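Local coordinates for BH2092 protein (Bacillus halodurans, PDB 3NHV) that is of unknown function but carries a rhodanese-like domain, a fold shared with sulfurtransferases, at residues Ile34-Val39 against Ile50-Ser55. Residues are numbered along the deposited sequence; the frame is centred on the assembly and turned at random.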
ATOM      1  N   ILE B  34       0.388 -12.598  20.237  1.00 41.33           N
ATOM      2  CA  ILE B  34       1.125 -12.289  19.015  1.00 42.83           C
ATOM      3  C   ILE B  34       2.630 -12.245  19.244  1.00 47.29           C
ATOM      4  O   ILE B  34       3.098 -12.061  20.365  1.00 48.26           O
ATOM      5  CB  ILE B  34       0.713 -10.923  18.415  1.00 32.65           C
ATOM      6  CG1 ILE B  34       1.054  -9.803  19.395  1.00 32.37           C
ATOM      7  CG2 ILE B  34      -0.766 -10.929  18.068  1.00 37.54           C
ATOM      8  CD1 ILE B  34       0.658  -8.419  18.922  1.00 34.09           C
ATOM      9  N   ILE B  35       3.383 -12.413  18.166  1.00 46.51           N
ATOM     10  CA  ILE B  35       4.829 -12.370  18.230  1.00 40.37           C
ATOM     11  C   ILE B  35       5.291 -11.457  17.109  1.00 41.54           C
ATOM     12  O   ILE B  35       5.290 -11.845  15.942  1.00 52.01           O
ATOM     13  CB  ILE B  35       5.448 -13.771  18.020  1.00 52.39           C
ATOM     14  CG1 ILE B  35       4.832 -14.766  19.009  1.00 46.07           C
ATOM     15  CG2 ILE B  35       6.962 -13.703  18.218  1.00 42.95           C
ATOM     16  CD1 ILE B  35       5.363 -16.174  18.871  1.00 48.61           C
ATOM     17  N   VAL B  36       5.666 -10.236  17.455  1.00 43.04           N
ATOM     18  CA  VAL B  36       6.121  -9.290  16.453  1.00 43.11           C
ATOM     19  C   VAL B  36       7.535  -9.641  15.997  1.00 45.47           C
ATOM     20  O   VAL B  36       8.466  -9.669  16.803  1.00 54.32           O
ATOM     21  CB  VAL B  36       6.119  -7.856  17.009  1.00 49.88           C
ATOM     22  CG1 VAL B  36       6.384  -6.874  15.882  1.00 36.25           C
ATOM     23  CG2 VAL B  36       4.786  -7.567  17.694  1.00 42.59           C
ATOM     24  N   VAL B  37       7.690  -9.902  14.701  1.00 45.67           N
ATOM     25  CA  VAL B  37       8.982 -10.261  14.122  1.00 40.78           C
ATOM     26  C   VAL B  37       9.474  -9.238  13.093  1.00 47.83           C
ATOM     27  O   VAL B  37       8.813  -8.992  12.077  1.00 46.28           O
ATOM     28  CB  VAL B  37       8.916 -11.648  13.419  1.00 43.31           C
ATOM     29  CG1 VAL B  37      10.297 -12.039  12.886  1.00 40.27           C
ATOM     30  CG2 VAL B  37       8.401 -12.699  14.376  1.00 39.69           C
ATOM     31  N   ASP B  38      10.635  -8.643  13.366  1.00 46.02           N
ATOM     32  CA  ASP B  38      11.246  -7.669  12.456  1.00 43.00           C
ATOM     33  C   ASP B  38      12.022  -8.516  11.454  1.00 44.99           C
ATOM     34  O   ASP B  38      12.933  -9.248  11.829  1.00 51.24           O
ATOM     35  CB  ASP B  38      12.210  -6.751  13.213  1.00 36.18           C
ATOM     36  CG  ASP B  38      12.693  -5.583  12.371  1.00 44.60           C
ATOM     37  OD1 ASP B  38      12.967  -5.775  11.167  1.00 45.37           O
ATOM     38  OD2 ASP B  38      12.811  -4.466  12.921  1.00 41.42           O
ATOM     39  N   VAL B  39      11.646  -8.414  10.185  1.00 44.80           N
ATOM     40  CA  VAL B  39      12.255  -9.187   9.108  1.00 41.15           C
ATOM     41  C   VAL B  39      13.402  -8.486   8.384  1.00 42.08           C
ATOM     42  O   VAL B  39      14.061  -9.085   7.534  1.00 43.40           O
ATOM     43  CB  VAL B  39      11.177  -9.555   8.066  1.00 46.14           C
ATOM     44  CG1 VAL B  39      11.802 -10.197   6.856  1.00 57.16           C
ATOM     45  CG2 VAL B  39      10.152 -10.485   8.698  1.00 47.36           C
ATOM     46  N   ILE B  50      10.561  -2.014  16.674  1.00 47.13           N
ATOM     47  CA  ILE B  50       9.320  -1.893  17.417  1.00 45.70           C
ATOM     48  C   ILE B  50       9.355  -2.647  18.736  1.00 44.58           C
ATOM     49  O   ILE B  50       9.765  -3.801  18.798  1.00 45.31           O
ATOM     50  CB  ILE B  50       8.137  -2.423  16.597  1.00 41.01           C
ATOM     51  CG1 ILE B  50       7.991  -1.610  15.320  1.00 31.45           C
ATOM     52  CG2 ILE B  50       6.858  -2.361  17.427  1.00 46.25           C
ATOM     53  CD1 ILE B  50       6.943  -2.142  14.398  1.00 37.00           C
ATOM     54  N   PRO B  51       8.908  -2.002  19.815  1.00 43.26           N
ATOM     55  CA  PRO B  51       8.899  -2.645  21.128  1.00 45.62           C
ATOM     56  C   PRO B  51       8.258  -4.039  21.126  1.00 46.54           C
ATOM     57  O   PRO B  51       7.243  -4.267  20.470  1.00 46.67           O
ATOM     58  CB  PRO B  51       8.132  -1.644  21.984  1.00 44.60           C
ATOM     59  CG  PRO B  51       8.564  -0.333  21.404  1.00 41.48           C
ATOM     60  CD  PRO B  51       8.488  -0.592  19.912  1.00 38.46           C
ATOM     61  N   THR B  52       8.867  -4.953  21.878  1.00 48.14           N
ATOM     62  CA  THR B  52       8.429  -6.347  22.017  1.00 48.95           C
ATOM     63  C   THR B  52       8.676  -7.191  20.770  1.00 45.98           C
ATOM     64  O   THR B  52       8.167  -8.300  20.655  1.00 44.14           O
ATOM     65  CB  THR B  52       6.921  -6.465  22.387  1.00 53.01           C
ATOM     66  OG1 THR B  52       6.113  -6.203  21.232  1.00 51.22           O
ATOM     67  CG2 THR B  52       6.563  -5.485  23.500  1.00 51.36           C
ATOM     68  N   ALA B  53       9.480  -6.679  19.849  1.00 42.48           N
ATOM     69  CA  ALA B  53       9.752  -7.405  18.623  1.00 45.81           C
ATOM     70  C   ALA B  53      11.110  -8.097  18.595  1.00 52.84           C
ATOM     71  O   ALA B  53      12.127  -7.521  18.992  1.00 51.94           O
ATOM     72  CB  ALA B  53       9.638  -6.462  17.438  1.00 51.03           C
ATOM     73  N   ILE B  54      11.121  -9.333  18.104  1.00 49.96           N
ATOM     74  CA  ILE B  54      12.351 -10.108  17.992  1.00 51.00           C
ATOM     75  C   ILE B  54      12.912  -9.969  16.585  1.00 50.51           C
ATOM     76  O   ILE B  54      12.163  -9.747  15.635  1.00 57.76           O
ATOM     77  CB  ILE B  54      12.104 -11.596  18.244  1.00 52.15           C
ATOM     78  CG1 ILE B  54      11.051 -12.118  17.270  1.00 48.78           C
ATOM     79  CG2 ILE B  54      11.659 -11.813  19.682  1.00 55.94           C
ATOM     80  CD1 ILE B  54      10.704 -13.561  17.475  1.00 47.04           C
ATOM     81  N   SER B  55      14.229 -10.108  16.454  1.00 47.13           N
ATOM     82  CA  SER B  55      14.886  -9.994  15.163  1.00 45.00           C
ATOM     83  C   SER B  55      15.074 -11.331  14.462  1.00 52.03           C
ATOM     84  O   SER B  55      15.715 -12.233  14.990  1.00 53.37           O
ATOM     85  CB  SER B  55      16.251  -9.329  15.317  1.00 46.49           C
ATOM     86  OG  SER B  55      16.995  -9.441  14.116  1.00 41.80           O
TER
HETATM   87  O   HOH W   1       6.400 -10.137  20.188  1.00 37.52           O
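Two backbone hydrogen bonds tie I54 to strand 34-38 in parallel register. I54 N donates to V36 O at 3.0 Å. D38 N returns a bond to I54 O at 2.9 Å, and both donors lie nearly in line with the C=O they meet. V36 O also takes a CA-H...O contact from A53. Where the two chains draw apart toward T52, a water bridges them: it accepts from V36 N and donates to T52 O, the carbonyl of the third residue in the type II turn I50-A53.

Apolar contacts form on both faces of the sheet. I54 places CG1 between its own N and carbonyl carbon (chi1 57°), which brings the end of the side chain back toward strand 34-38; its CD1 then lies 3.8 Å from I35 CG2 and 4.0 Å from V37 CG2. With an alanine at I54 the backbone bonds could stay, but the methyls of I35 and V37 would probably lose the ethyl arm that bridges them. On the other face V36 CG1 packs on A53 CB at 3.6 Å, with L23 and Y78 also against V36.

D38 shares that second face, and its carboxylate turns to R40 in a salt bridge. The contact closes the beta-alpha-beta unit 34-38, 42-47, 54-55: backbone bonds set the register of the short edge strand, while I54 and A53 cover opposite faces of its neighbour.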